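Local coordinates for cell division control protein 4 (Saccharomyces cerevisiae, PDB 3V7D), which recognises phosphorylated target proteins, among them the CDK inhibitor SIC1, as the substrate-binding F-box subunit of an SCF E3 ubiquitin ligase, at residues G174-G179 and W188-G193; D182-V187 and V198-N203; K192-H197 and H247-V252; K233-S238 and N259-G264. The protein carries 1 engineered substitution. All coordinates share one frame; numbering follows the deposited sequence.

All four contacts lie in the WD40 beta-propeller of this F-box protein, on one side of the chain's centre. Following the chain, contact 1 closes the hairpin of strands 175-180 and 185-189. Contact 2 closes the next hairpin, 185-189 with 194-199, and crosses contact 1 because both use strand 185-189. Contact 3 begins where contact 1 ends, sharing K192 and G193, crosses contact 2, and brings 251-253 back as a parallel fifth strand beside 194-199. Contact 4, 233-238 with 259-264, opens inside the loop that contact 3 closes and ends beyond it, so these two cross as well. It ties the end of strand 229-233 and the loop after it to the start of the outermost strand 262-266.

Contact 1 (G174-G179 and W188-G193); sequences GILVSG and WDIKKG
W188 meets S178 and L176 across the hairpin that forms part of the second WD repeat. The indole NE1 donates to S178 OG at 2.7 Å, with the hydroxyl oxygen lying almost in the ring plane and the N-H pointing nearly straight at it (168°). This is the Trp-Ser link of a WD40 structural tetrad, and S178 OG passes the chain on by also bonding H161 NE2.

Three backbone bonds hold the strands together. W188 N gives to L176 O at 2.7 Å, L176 N returns a bond to W188 O, and one step further I190 N reaches G174 O at 2.7 Å in the plane of that carbonyl. L176 has its CG wedged between its own N and carbonyl carbon (chi1 71°), 3.9 Å from W188 CB. Of its methyls, CD1 lies 3.7 Å from W188 CD1, and CD2 packs on I190 CG1.

In the turn that follows strand 185-189, D189 OD1 takes the N-H of K192 at 2.9 Å in an Asx motif. K191 curls back so that NZ makes a long, weak salt bridge to D189 OD1 (3.4 Å), while its stronger bond goes to G173 O.

The hairpin is backed by the preceding sheet: I136 of strand 134-139 touches L176 and I190, I144 of strand 144-148 meets W188, and L158 of strand 153-158 meets both W188 and L176.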
loop_
_atom_site.group_PDB
_atom_site.type_symbol
_atom_site.label_atom_id
_atom_site.label_comp_id
_atom_site.label_asym_id
_atom_site.label_seq_id
_atom_site.Cartn_x
_atom_site.Cartn_y
_atom_site.Cartn_z
ATOM N N GLY B 174 23.077 -1.520 3.788
ATOM C CA GLY B 174 23.995 -0.540 3.240
ATOM C C GLY B 174 24.753 -1.011 2.015
ATOM O O GLY B 174 25.761 -0.418 1.638
ATOM N N ILE B 175 24.271 -2.080 1.391
ATOM C CA ILE B 175 24.888 -2.603 0.178
ATOM C C ILE B 175 24.089 -2.136 -1.032
ATOM O O ILE B 175 22.859 -2.181 -1.018
ATOM C CB ILE B 175 24.924 -4.148 0.185
ATOM C CG1 ILE B 175 25.662 -4.668 1.420
ATOM C CG2 ILE B 175 25.562 -4.682 -1.089
ATOM C CD1 ILE B 175 27.148 -4.368 1.419
ATOM N N LEU B 176 24.778 -1.683 -2.075
ATOM C CA LEU B 176 24.089 -1.256 -3.289
ATOM C C LEU B 176 24.830 -1.654 -4.563
ATOM O O LEU B 176 26.045 -1.851 -4.556
ATOM C CB LEU B 176 23.825 0.254 -3.263
ATOM C CG LEU B 176 25.017 1.201 -3.413
ATOM C CD1 LEU B 176 25.019 1.828 -4.792
ATOM C CD2 LEU B 176 24.988 2.280 -2.343
ATOM N N VAL B 177 24.084 -1.768 -5.657
ATOM C CA VAL B 177 24.644 -2.149 -6.947
ATOM C C VAL B 177 24.427 -1.038 -7.969
ATOM O O VAL B 177 23.357 -0.426 -8.008
ATOM C CB VAL B 177 23.996 -3.448 -7.466
ATOM C CG1 VAL B 177 24.676 -3.916 -8.744
ATOM C CG2 VAL B 177 24.061 -4.531 -6.401
ATOM N N SER B 178 25.440 -0.777 -8.794
ATOM C CA SER B 178 25.352 0.274 -9.808
ATOM C C SER B 178 25.700 -0.216 -11.217
ATOM O O SER B 178 26.448 -1.172 -11.383
ATOM C CB SER B 178 26.265 1.446 -9.439
ATOM O OG SER B 178 27.623 1.036 -9.385
ATOM N N GLY B 179 25.150 0.457 -12.222
ATOM C CA GLY B 179 25.478 0.193 -13.611
ATOM C C GLY B 179 25.886 1.490 -14.281
ATOM O O GLY B 179 25.362 2.554 -13.949
ATOM N N TRP B 188 28.699 -1.874 -3.887
ATOM C CA TRP B 188 29.235 -0.923 -2.922
ATOM C C TRP B 188 28.773 -1.237 -1.504
ATOM O O TRP B 188 27.676 -1.758 -1.296
ATOM C CB TRP B 188 28.803 0.502 -3.276
ATOM C CG TRP B 188 29.051 0.905 -4.699
ATOM C CD1 TRP B 188 28.327 0.531 -5.792
ATOM C CD2 TRP B 188 30.074 1.787 -5.177
ATOM N NE1 TRP B 188 28.844 1.113 -6.924
ATOM C CE2 TRP B 188 29.919 1.890 -6.573
ATOM C CE3 TRP B 188 31.114 2.492 -4.562
ATOM C CZ2 TRP B 188 30.758 2.670 -7.363
ATOM C CZ3 TRP B 188 31.948 3.266 -5.350
ATOM C CH2 TRP B 188 31.764 3.350 -6.734
ATOM N N ASP B 189 29.619 -0.913 -0.533
ATOM C CA ASP B 189 29.243 -0.983 0.870
ATOM C C ASP B 189 29.269 0.433 1.431
ATOM O O ASP B 189 30.336 1.034 1.569
ATOM C CB ASP B 189 30.212 -1.883 1.645
ATOM C CG ASP B 189 29.780 -2.115 3.089
ATOM O OD1 ASP B 189 29.443 -1.139 3.797
ATOM O OD2 ASP B 189 29.780 -3.285 3.523
ATOM N N ILE B 190 28.093 0.962 1.755
ATOM C CA ILE B 190 27.981 2.323 2.274
ATOM C C ILE B 190 28.750 2.508 3.582
ATOM O O ILE B 190 29.436 3.510 3.777
ATOM C CB ILE B 190 26.507 2.725 2.480
ATOM C CG1 ILE B 190 25.797 2.829 1.132
ATOM C CG2 ILE B 190 26.404 4.055 3.208
ATOM C CD1 ILE B 190 24.333 3.199 1.235
ATOM N N LYS B 191 28.651 1.523 4.467
ATOM C CA LYS B 191 29.259 1.631 5.786
ATOM C C LYS B 191 30.778 1.498 5.749
ATOM O O LYS B 191 31.454 1.865 6.710
ATOM C CB LYS B 191 28.649 0.609 6.748
ATOM C CG LYS B 191 27.150 0.801 6.974
ATOM C CD LYS B 191 26.516 -0.406 7.662
ATOM C CE LYS B 191 26.870 -1.702 6.946
ATOM N NZ LYS B 191 26.583 -1.619 5.483
ATOM N N LYS B 192 31.312 0.973 4.648
ATOM C CA LYS B 192 32.761 0.944 4.442
ATOM C C LYS B 192 33.175 2.117 3.564
ATOM O O LYS B 192 34.359 2.443 3.455
ATOM C CB LYS B 192 33.206 -0.369 3.795
ATOM C CG LYS B 192 32.892 -1.610 4.612
ATOM C CD LYS B 192 33.452 -2.862 3.949
ATOM C CE LYS B 192 33.232 -4.094 4.815
ATOM N NZ LYS B 192 33.925 -5.287 4.264
ATOM N N GLY B 193 32.182 2.746 2.942
ATOM C CA GLY B 193 32.407 3.891 2.080
ATOM C C GLY B 193 33.251 3.580 0.857
ATOM O O GLY B 193 34.031 4.420 0.409
#

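Contact 2 (D182-V187 and V198-N203). Unlike the reference sequence in segment 198-203: E200 (reference Lys).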
loop_
_atom_site.group_PDB
_atom_site.type_symbol
_atom_site.label_atom_id
_atom_site.label_comp_id
_atom_site.label_asym_id
_atom_site.label_seq_id
_atom_site.Cartn_x
_atom_site.Cartn_y
_atom_site.Cartn_z
ATOM N N ASP B 182 30.564 2.854 -18.348
ATOM C CA ASP B 182 31.873 2.212 -18.418
ATOM C C ASP B 182 31.747 0.699 -18.584
ATOM O O ASP B 182 32.744 -0.024 -18.536
ATOM C CB ASP B 182 32.743 2.565 -17.203
ATOM C CG ASP B 182 32.143 2.107 -15.882
ATOM O OD1 ASP B 182 31.301 1.182 -15.874
ATOM O OD2 ASP B 182 32.531 2.673 -14.838
ATOM N N ARG B 183 30.506 0.242 -18.754
ATOM C CA ARG B 183 30.172 -1.164 -19.004
ATOM C C ARG B 183 30.360 -2.073 -17.788
ATOM O O ARG B 183 30.210 -3.293 -17.885
ATOM C CB ARG B 183 30.942 -1.706 -20.213
ATOM C CG ARG B 183 30.846 -0.819 -21.443
ATOM C CD ARG B 183 31.830 -1.241 -22.520
ATOM N NE ARG B 183 31.841 -0.293 -23.630
ATOM C CZ ARG B 183 32.670 -0.365 -24.667
ATOM N NH1 ARG B 183 33.563 -1.343 -24.739
ATOM N NH2 ARG B 183 32.605 0.544 -25.631
ATOM N N THR B 184 30.665 -1.480 -16.638
ATOM C CA THR B 184 30.874 -2.267 -15.428
ATOM C C THR B 184 29.643 -2.319 -14.525
ATOM O O THR B 184 28.783 -1.437 -14.561
ATOM C CB THR B 184 32.058 -1.732 -14.606
ATOM O OG1 THR B 184 31.738 -0.431 -14.096
ATOM C CG2 THR B 184 33.313 -1.652 -15.467
ATOM N N VAL B 185 29.571 -3.372 -13.722
ATOM C CA VAL B 185 28.584 -3.475 -12.662
ATOM C C VAL B 185 29.351 -3.429 -11.348
ATOM O O VAL B 185 30.275 -4.215 -11.137
ATOM C CB VAL B 185 27.804 -4.795 -12.749
ATOM C CG1 VAL B 185 26.791 -4.886 -11.625
ATOM C CG2 VAL B 185 27.122 -4.924 -14.106
ATOM N N ARG B 186 28.986 -2.501 -10.471
ATOM C CA ARG B 186 29.727 -2.324 -9.229
ATOM C C ARG B 186 28.879 -2.553 -7.981
ATOM O O ARG B 186 27.726 -2.126 -7.907
ATOM C CB ARG B 186 30.372 -0.939 -9.184
ATOM C CG ARG B 186 31.700 -0.846 -9.921
ATOM C CD ARG B 186 32.251 0.567 -9.850
ATOM N NE ARG B 186 33.659 0.647 -10.229
ATOM C CZ ARG B 186 34.090 0.759 -11.480
ATOM N NH1 ARG B 186 33.223 0.793 -12.483
ATOM N NH2 ARG B 186 35.389 0.832 -11.730
ATOM N N VAL B 187 29.466 -3.240 -7.009
ATOM C CA VAL B 187 28.829 -3.465 -5.719
ATOM C C VAL B 187 29.500 -2.563 -4.693
ATOM O O VAL B 187 30.726 -2.489 -4.639
ATOM C CB VAL B 187 28.975 -4.930 -5.270
ATOM C CG1 VAL B 187 28.298 -5.149 -3.923
ATOM C CG2 VAL B 187 28.404 -5.869 -6.324
ATOM N N VAL B 198 33.926 -5.046 -8.677
ATOM C CA VAL B 198 33.698 -4.524 -10.019
ATOM C C VAL B 198 33.549 -5.684 -10.999
ATOM O O VAL B 198 34.513 -6.401 -11.271
ATOM C CB VAL B 198 34.847 -3.616 -10.485
ATOM C CG1 VAL B 198 34.569 -3.091 -11.886
ATOM C CG2 VAL B 198 35.051 -2.467 -9.510
ATOM N N PHE B 199 32.340 -5.871 -11.522
ATOM C CA PHE B 199 32.070 -6.957 -12.460
ATOM C C PHE B 199 32.089 -6.468 -13.904
ATOM O O PHE B 199 31.253 -5.657 -14.309
ATOM C CB PHE B 199 30.717 -7.613 -12.170
ATOM C CG PHE B 199 30.628 -8.268 -10.820
ATOM C CD1 PHE B 199 31.772 -8.621 -10.123
ATOM C CD2 PHE B 199 29.391 -8.534 -10.250
ATOM C CE1 PHE B 199 31.686 -9.224 -8.882
ATOM C CE2 PHE B 199 29.298 -9.136 -9.010
ATOM C CZ PHE B 199 30.448 -9.484 -8.325
ATOM N N GLU B 200 33.045 -6.965 -14.681
ATOM C CA GLU B 200 33.101 -6.645 -16.099
ATOM C C GLU B 200 32.516 -7.805 -16.894
ATOM O O GLU B 200 32.403 -8.921 -16.385
ATOM C CB GLU B 200 34.539 -6.343 -16.536
ATOM C CG GLU B 200 35.168 -5.166 -15.795
ATOM C CD GLU B 200 36.534 -4.778 -16.336
ATOM O OE1 GLU B 200 36.891 -5.227 -17.445
ATOM O OE2 GLU B 200 37.252 -4.020 -15.649
ATOM N N GLY B 201 32.131 -7.539 -18.136
ATOM C CA GLY B 201 31.531 -8.563 -18.970
ATOM C C GLY B 201 30.662 -7.975 -20.062
ATOM O O GLY B 201 30.725 -8.408 -21.213
ATOM N N HIS B 202 29.842 -6.991 -19.699
ATOM C CA HIS B 202 29.021 -6.284 -20.675
ATOM C C HIS B 202 29.903 -5.596 -21.709
ATOM O O HIS B 202 30.959 -5.055 -21.379
ATOM C CB HIS B 202 28.115 -5.256 -19.990
ATOM C CG HIS B 202 26.859 -5.838 -19.421
ATOM N ND1 HIS B 202 25.900 -6.446 -20.202
ATOM C CD2 HIS B 202 26.399 -5.898 -18.148
ATOM C CE1 HIS B 202 24.907 -6.858 -19.436
ATOM N NE2 HIS B 202 25.184 -6.538 -18.185
ATOM N N ASN B 203 29.470 -5.624 -22.963
ATOM C CA ASN B 203 30.247 -5.034 -24.041
ATOM C C ASN B 203 29.743 -3.648 -24.406
ATOM O O ASN B 203 30.179 -3.053 -25.393
ATOM C CB ASN B 203 30.248 -5.951 -25.265
ATOM C CG ASN B 203 30.977 -7.258 -25.009
ATOM O OD1 ASN B 203 30.421 -8.340 -25.188
ATOM N ND2 ASN B 203 32.231 -7.160 -24.579
#
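R186 and V198 run side by side on one face of a WD40 hairpin that joins strand 185-189 to strand 194-199, the latter leading into the third WD repeat. The strands are antiparallel, and V185 and F199 form the hydrogen-bonded pair: F199 N to V185 O is 2.7 Å and nearly straight, and V185 N returns a bond to F199 O at 2.9 Å.

The dense part is here. On one face V185 CB packs against F199 CB, and the F199 ring goes on to meet W232 of the next sheet. On the other, V198 CG1 sits 3.9 Å above the centre of the R186 guanidinium, and V198 CG2 comes within 3.5 Å of R186 NE. The extended R186 chain, turned only at its last torsion (chi4 85°), lays the flat group over the valine while NH1 forms a salt bridge with D182 OD2. D182 OD1 in turn accepts from T184 N in an Asx turn, and D182 OD2 is also bound by H161 ND1, so the aspartate fixes both the turn and the arginine.

Toward the open end of the hairpin, away from its connecting turn, the packing loosens. T184 CG2 and CG of E200 (lysine in the reference sequence) lie side by side at 4.0 Å. H202 is buried even here, its ring nitrogens bonded to T222 OG1 and D226 OD2. On the solvent side, R183 reaches along N203 and packs against a modified side chain of the bound peptide, a separate chain. Here R183 CB lies 3.5 Å from H202 O, and N203 O sits over one face of the R183 guanidinium.

Contact 3 (K192-H197 and H247-V252)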
loop_
_atom_site.group_PDB
_atom_site.type_symbol
_atom_site.label_atom_id
_atom_site.label_comp_id
_atom_site.label_asym_id
_atom_site.label_seq_id
_atom_site.Cartn_x
_atom_site.Cartn_y
_atom_site.Cartn_z
ATOM N N LYS B 192 31.312 0.973 4.648
ATOM C CA LYS B 192 32.761 0.944 4.442
ATOM C C LYS B 192 33.175 2.117 3.564
ATOM O O LYS B 192 34.359 2.443 3.455
ATOM C CB LYS B 192 33.206 -0.369 3.795
ATOM C CG LYS B 192 32.892 -1.610 4.612
ATOM C CD LYS B 192 33.452 -2.862 3.949
ATOM C CE LYS B 192 33.232 -4.094 4.815
ATOM N NZ LYS B 192 33.925 -5.287 4.264
ATOM N N GLY B 193 32.182 2.746 2.942
ATOM C CA GLY B 193 32.407 3.891 2.080
ATOM C C GLY B 193 33.251 3.580 0.857
ATOM O O GLY B 193 34.031 4.420 0.409
ATOM N N CYS B 194 33.095 2.381 0.304
ATOM C CA CYS B 194 33.908 1.988 -0.841
ATOM C C CYS B 194 33.210 0.997 -1.758
ATOM O O CYS B 194 32.171 0.433 -1.415
ATOM C CB CYS B 194 35.234 1.384 -0.371
ATOM S SG CYS B 194 35.073 -0.271 0.352
ATOM N N CYS B 195 33.797 0.793 -2.932
ATOM C CA CYS B 195 33.366 -0.262 -3.835
ATOM C C CYS B 195 34.013 -1.576 -3.411
ATOM O O CYS B 195 35.212 -1.621 -3.134
ATOM C CB CYS B 195 33.763 0.071 -5.271
ATOM S SG CYS B 195 33.343 -1.218 -6.462
ATOM N N THR B 196 33.225 -2.645 -3.353
ATOM C CA THR B 196 33.759 -3.943 -2.955
ATOM C C THR B 196 34.002 -4.868 -4.147
ATOM O O THR B 196 34.900 -5.709 -4.113
ATOM C CB THR B 196 32.854 -4.653 -1.924
ATOM O OG1 THR B 196 31.518 -4.743 -2.434
ATOM C CG2 THR B 196 32.844 -3.891 -0.609
ATOM N N HIS B 197 33.202 -4.711 -5.196
ATOM C CA HIS B 197 33.326 -5.556 -6.382
ATOM C C HIS B 197 33.100 -4.774 -7.673
ATOM O O HIS B 197 32.195 -3.942 -7.756
ATOM C CB HIS B 197 32.330 -6.723 -6.324
ATOM C CG HIS B 197 32.463 -7.579 -5.102
ATOM N ND1 HIS B 197 32.012 -7.182 -3.860
ATOM C CD2 HIS B 197 32.988 -8.816 -4.931
ATOM C CE1 HIS B 197 32.262 -8.133 -2.978
ATOM N NE2 HIS B 197 32.851 -9.136 -3.603
ATOM N N HIS B 247 40.133 -6.074 3.009
ATOM C CA HIS B 247 40.553 -6.724 1.772
ATOM C C HIS B 247 41.409 -5.823 0.888
ATOM O O HIS B 247 42.040 -4.876 1.357
ATOM C CB HIS B 247 39.332 -7.191 0.979
ATOM C CG HIS B 247 38.844 -8.552 1.363
ATOM N ND1 HIS B 247 38.681 -9.570 0.450
ATOM C CD2 HIS B 247 38.488 -9.066 2.566
ATOM C CE1 HIS B 247 38.242 -10.651 1.070
ATOM N NE2 HIS B 247 38.117 -10.370 2.355
ATOM N N ASP B 248 41.422 -6.147 -0.401
ATOM C CA ASP B 248 42.082 -5.348 -1.422
ATOM C C ASP B 248 41.012 -4.686 -2.284
ATOM O O ASP B 248 41.095 -4.698 -3.513
ATOM C CB ASP B 248 42.983 -6.234 -2.288
ATOM C CG ASP B 248 42.524 -7.684 -2.314
ATOM O OD1 ASP B 248 42.039 -8.169 -1.270
ATOM O OD2 ASP B 248 42.648 -8.341 -3.370
ATOM N N TYR B 249 40.002 -4.122 -1.623
ATOM C CA TYR B 249 38.862 -3.504 -2.301
ATOM C C TYR B 249 39.291 -2.391 -3.255
ATOM O O TYR B 249 40.144 -1.572 -2.914
ATOM C CB TYR B 249 37.859 -2.963 -1.275
ATOM C CG TYR B 249 37.122 -4.039 -0.509
ATOM C CD1 TYR B 249 36.624 -5.164 -1.156
ATOM C CD2 TYR B 249 36.929 -3.934 0.864
ATOM C CE1 TYR B 249 35.950 -6.152 -0.461
ATOM C CE2 TYR B 249 36.259 -4.919 1.568
ATOM C CZ TYR B 249 35.771 -6.025 0.901
ATOM O OH TYR B 249 35.104 -7.007 1.598
ATOM N N PRO B 250 38.689 -2.356 -4.456
ATOM C CA PRO B 250 37.633 -3.280 -4.880
ATOM C C PRO B 250 38.175 -4.583 -5.464
ATOM O O PRO B 250 39.249 -4.602 -6.067
ATOM C CB PRO B 250 36.919 -2.491 -5.976
ATOM C CG PRO B 250 38.011 -1.690 -6.602
ATOM C CD PRO B 250 38.953 -1.324 -5.476
ATOM N N LEU B 251 37.423 -5.663 -5.275
ATOM C CA LEU B 251 37.724 -6.927 -5.931
ATOM C C LEU B 251 37.313 -6.819 -7.389
ATOM O O LEU B 251 36.124 -6.852 -7.710
ATOM C CB LEU B 251 36.968 -8.074 -5.265
ATOM C CG LEU B 251 37.642 -8.811 -4.107
ATOM C CD1 LEU B 251 37.950 -7.875 -2.952
ATOM C CD2 LEU B 251 36.772 -9.970 -3.642
ATOM N N VAL B 252 38.293 -6.678 -8.272
ATOM C CA VAL B 252 38.014 -6.509 -9.692
ATOM C C VAL B 252 38.005 -7.854 -10.418
ATOM O O VAL B 252 38.902 -8.674 -10.232
ATOM C CB VAL B 252 39.042 -5.566 -10.351
ATOM C CG1 VAL B 252 38.658 -5.281 -11.796
ATOM C CG2 VAL B 252 39.159 -4.268 -9.556
#
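T196 O takes the N-H of L251 at 2.8 Å, which opens a parallel pairing in a WD40 propeller blade. The donor stands well above the carbonyl plane, 49° out of it, although the N-H itself points fairly directly at the oxygen. H197 and L251 are the bridged pair, and H197 CA adds a CA-H...O contact to L251 O at 3.4 Å. Strand 251-253 thereby joins the edge of the blade beside 194-199, whose other side pairs with strand 185-189, a ladder interrupted by a classic beta bulge where T196 and H197 both face V187.

Just before the pairing, Y249 lays its ring over T196. The methyl CG2 stands over the ring centre, 3.9 Å from the centroid, in a CH-pi contact. T196 can present that methyl because OG1 occupies the place between its own N and carbonyl carbon (chi1 54°), where it shares a 2.9 Å hydrogen bond with H197 ND1. The opposite face of the ring carries H247 CB, so the tyrosine is sandwiched between its own segment and the strand. C194 SG approaches obliquely, as a sulfur-aromatic contact, and the extended K192 chain brings NZ obliquely to the ring, 3.6 Å from Y249 CE2.

A cis peptide bond precedes P250 and turns the chain from Y249 onto the strand. The proline packs on C195, with P250 CB 3.8 Å from C195 SG. On the bridged face L251 CD2 lies 4.0 Å from H197 NE2.

Contact 4 (K233-S238 and N259-G264)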
loop_
_atom_site.group_PDB
_atom_site.type_symbol
_atom_site.label_atom_id
_atom_site.label_comp_id
_atom_site.label_asym_id
_atom_site.label_seq_id
_atom_site.Cartn_x
_atom_site.Cartn_y
_atom_site.Cartn_z
ATOM N N LYS B 233 25.546 -13.405 -8.931
ATOM C CA LYS B 233 25.229 -13.562 -7.518
ATOM C C LYS B 233 25.707 -12.333 -6.756
ATOM O O LYS B 233 26.790 -11.818 -7.024
ATOM C CB LYS B 233 25.876 -14.826 -6.949
ATOM C CG LYS B 233 25.277 -16.117 -7.485
ATOM C CD LYS B 233 25.908 -17.339 -6.843
ATOM C CE LYS B 233 27.358 -17.491 -7.261
ATOM N NZ LYS B 233 27.488 -17.807 -8.711
ATOM N N LEU B 234 24.887 -11.854 -5.823
ATOM C CA LEU B 234 25.279 -10.747 -4.954
ATOM C C LEU B 234 26.164 -11.277 -3.833
ATOM O O LEU B 234 25.738 -12.130 -3.055
ATOM C CB LEU B 234 24.047 -10.059 -4.360
ATOM C CG LEU B 234 24.312 -8.885 -3.411
ATOM C CD1 LEU B 234 24.879 -7.690 -4.165
ATOM C CD2 LEU B 234 23.049 -8.498 -2.652
ATOM N N PRO B 235 27.409 -10.785 -3.759
ATOM C CA PRO B 235 28.387 -11.222 -2.754
ATOM C C PRO B 235 27.906 -11.011 -1.317
ATOM O O PRO B 235 27.257 -10.007 -1.015
ATOM C CB PRO B 235 29.599 -10.334 -3.044
ATOM C CG PRO B 235 29.467 -9.986 -4.490
ATOM C CD PRO B 235 27.994 -9.837 -4.722
ATOM N N LYS B 236 28.230 -11.963 -0.447
ATOM C CA LYS B 236 27.843 -11.903 0.960
ATOM C C LYS B 236 28.792 -11.027 1.778
ATOM O O LYS B 236 29.912 -10.745 1.350
ATOM C CB LYS B 236 27.776 -13.314 1.557
ATOM C CG LYS B 236 28.416 -14.403 0.696
ATOM C CD LYS B 236 29.941 -14.393 0.779
ATOM C CE LYS B 236 30.553 -15.436 -0.148
ATOM N NZ LYS B 236 30.178 -15.197 -1.571
ATOM N N GLU B 237 28.336 -10.599 2.953
ATOM C CA GLU B 237 29.137 -9.742 3.827
ATOM C C GLU B 237 30.234 -10.522 4.555
ATOM O O GLU B 237 30.130 -11.735 4.739
ATOM C CB GLU B 237 28.248 -9.004 4.835
ATOM C CG GLU B 237 27.270 -8.014 4.212
ATOM C CD GLU B 237 25.875 -8.589 4.040
ATOM O OE1 GLU B 237 25.663 -9.770 4.391
ATOM O OE2 GLU B 237 24.985 -7.858 3.556
ATOM N N SER B 238 31.280 -9.814 4.975
ATOM C CA SER B 238 32.460 -10.449 5.560
ATOM C C SER B 238 32.492 -10.402 7.090
ATOM O O SER B 238 31.784 -9.610 7.714
ATOM C CB SER B 238 33.737 -9.821 4.991
ATOM O OG SER B 238 33.763 -8.420 5.208
ATOM N N ASN B 259 34.994 -15.362 -12.846
ATOM C CA ASN B 259 34.251 -14.641 -11.820
ATOM C C ASN B 259 33.267 -15.597 -11.156
ATOM O O ASN B 259 32.269 -15.983 -11.763
ATOM C CB ASN B 259 33.500 -13.470 -12.458
ATOM C CG ASN B 259 32.791 -12.592 -11.443
ATOM O OD1 ASN B 259 32.604 -12.966 -10.284
ATOM N ND2 ASN B 259 32.377 -11.410 -11.885
ATOM N N PRO B 260 33.538 -15.978 -9.898
ATOM C CA PRO B 260 32.685 -16.939 -9.188
ATOM C C PRO B 260 31.298 -16.370 -8.885
ATOM O O PRO B 260 30.404 -17.113 -8.478
ATOM C CB PRO B 260 33.455 -17.205 -7.893
ATOM C CG PRO B 260 34.292 -15.991 -7.695
ATOM C CD PRO B 260 34.658 -15.506 -9.065
ATOM N N TYR B 261 31.123 -15.069 -9.088
ATOM C CA TYR B 261 29.824 -14.440 -8.890
ATOM C C TYR B 261 29.070 -14.320 -10.208
ATOM O O TYR B 261 27.934 -13.854 -10.240
ATOM C CB TYR B 261 29.977 -13.066 -8.235
ATOM C CG TYR B 261 30.686 -13.102 -6.903
ATOM C CD1 TYR B 261 30.081 -13.668 -5.788
ATOM C CD2 TYR B 261 31.960 -12.570 -6.757
ATOM C CE1 TYR B 261 30.728 -13.703 -4.562
ATOM C CE2 TYR B 261 32.615 -12.601 -5.538
ATOM C CZ TYR B 261 31.995 -13.169 -4.445
ATOM O OH TYR B 261 32.643 -13.202 -3.231
ATOM N N PHE B 262 29.705 -14.744 -11.296
ATOM C CA PHE B 262 29.072 -14.700 -12.609
ATOM C C PHE B 262 28.232 -15.955 -12.845
ATOM O O PHE B 262 28.664 -17.069 -12.557
ATOM C CB PHE B 262 30.129 -14.527 -13.702
ATOM C CG PHE B 262 29.584 -14.614 -15.098
ATOM C CD1 PHE B 262 28.753 -13.628 -15.596
ATOM C CD2 PHE B 262 29.920 -15.677 -15.920
ATOM C CE1 PHE B 262 28.255 -13.706 -16.885
ATOM C CE2 PHE B 262 29.426 -15.759 -17.208
ATOM C CZ PHE B 262 28.593 -14.772 -17.692
ATOM N N VAL B 263 27.022 -15.765 -13.358
ATOM C CA VAL B 263 26.105 -16.883 -13.557
ATOM C C VAL B 263 25.970 -17.235 -15.030
ATOM O O VAL B 263 26.114 -18.395 -15.413
ATOM C CB VAL B 263 24.708 -16.587 -12.974
ATOM C CG1 VAL B 263 23.796 -17.788 -13.155
ATOM C CG2 VAL B 263 24.816 -16.213 -11.503
ATOM N N GLY B 264 25.696 -16.230 -15.856
ATOM C CA GLY B 264 25.552 -16.451 -17.283
ATOM C C GLY B 264 24.953 -15.274 -18.026
ATOM O O GLY B 264 24.566 -14.271 -17.425
#
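Y261 and P260 meet K233 at a type I beta turn running from N259 to F262. N259 starts the turn: its OD1 accepts from Y261 N at 2.8 Å in an Asx turn, while its backbone O takes F262 N. The asparagine side chain also packs against F199 and W232.

P260 comes next and offers its carbonyl. K233 bends its chain at the last two torsions (chi3 -68°, chi4 -67°), folding NZ back to donate to P260 O at 3.0 Å.

Y261 takes part with both backbone and ring. Its carbonyl oxygen receives K233 N at 2.8 Å, the donor in the carbonyl plane, so one lysine is tied to two successive carbonyls of the turn. Its ring has P235 CG over the centre of one face, 3.9 Å from the centroid, a CH-pi contact. K236 NZ reaches the ring edge near its plane, 3.4 Å from CE1, rather than lying over a face. The ring also meets that of H197 with the planes steeply inclined, and P235 touches H197 and F199 in turn.

F262 turns away to meet W232 edge-to-face. V263 points back, its CG2 4.0 Å from K233 CG, and with G264 faces V231 in a classic beta bulge where strand 262-266 pairs with 229-233.

The chemistry is that of a surface join: the backbone N and the NZ of K233, on two successive turn carbonyls, fix the backbone where the outer strand begins, and the P235-Y261 CH-pi contact adds apolar packing beside it without any charge pair across the contact.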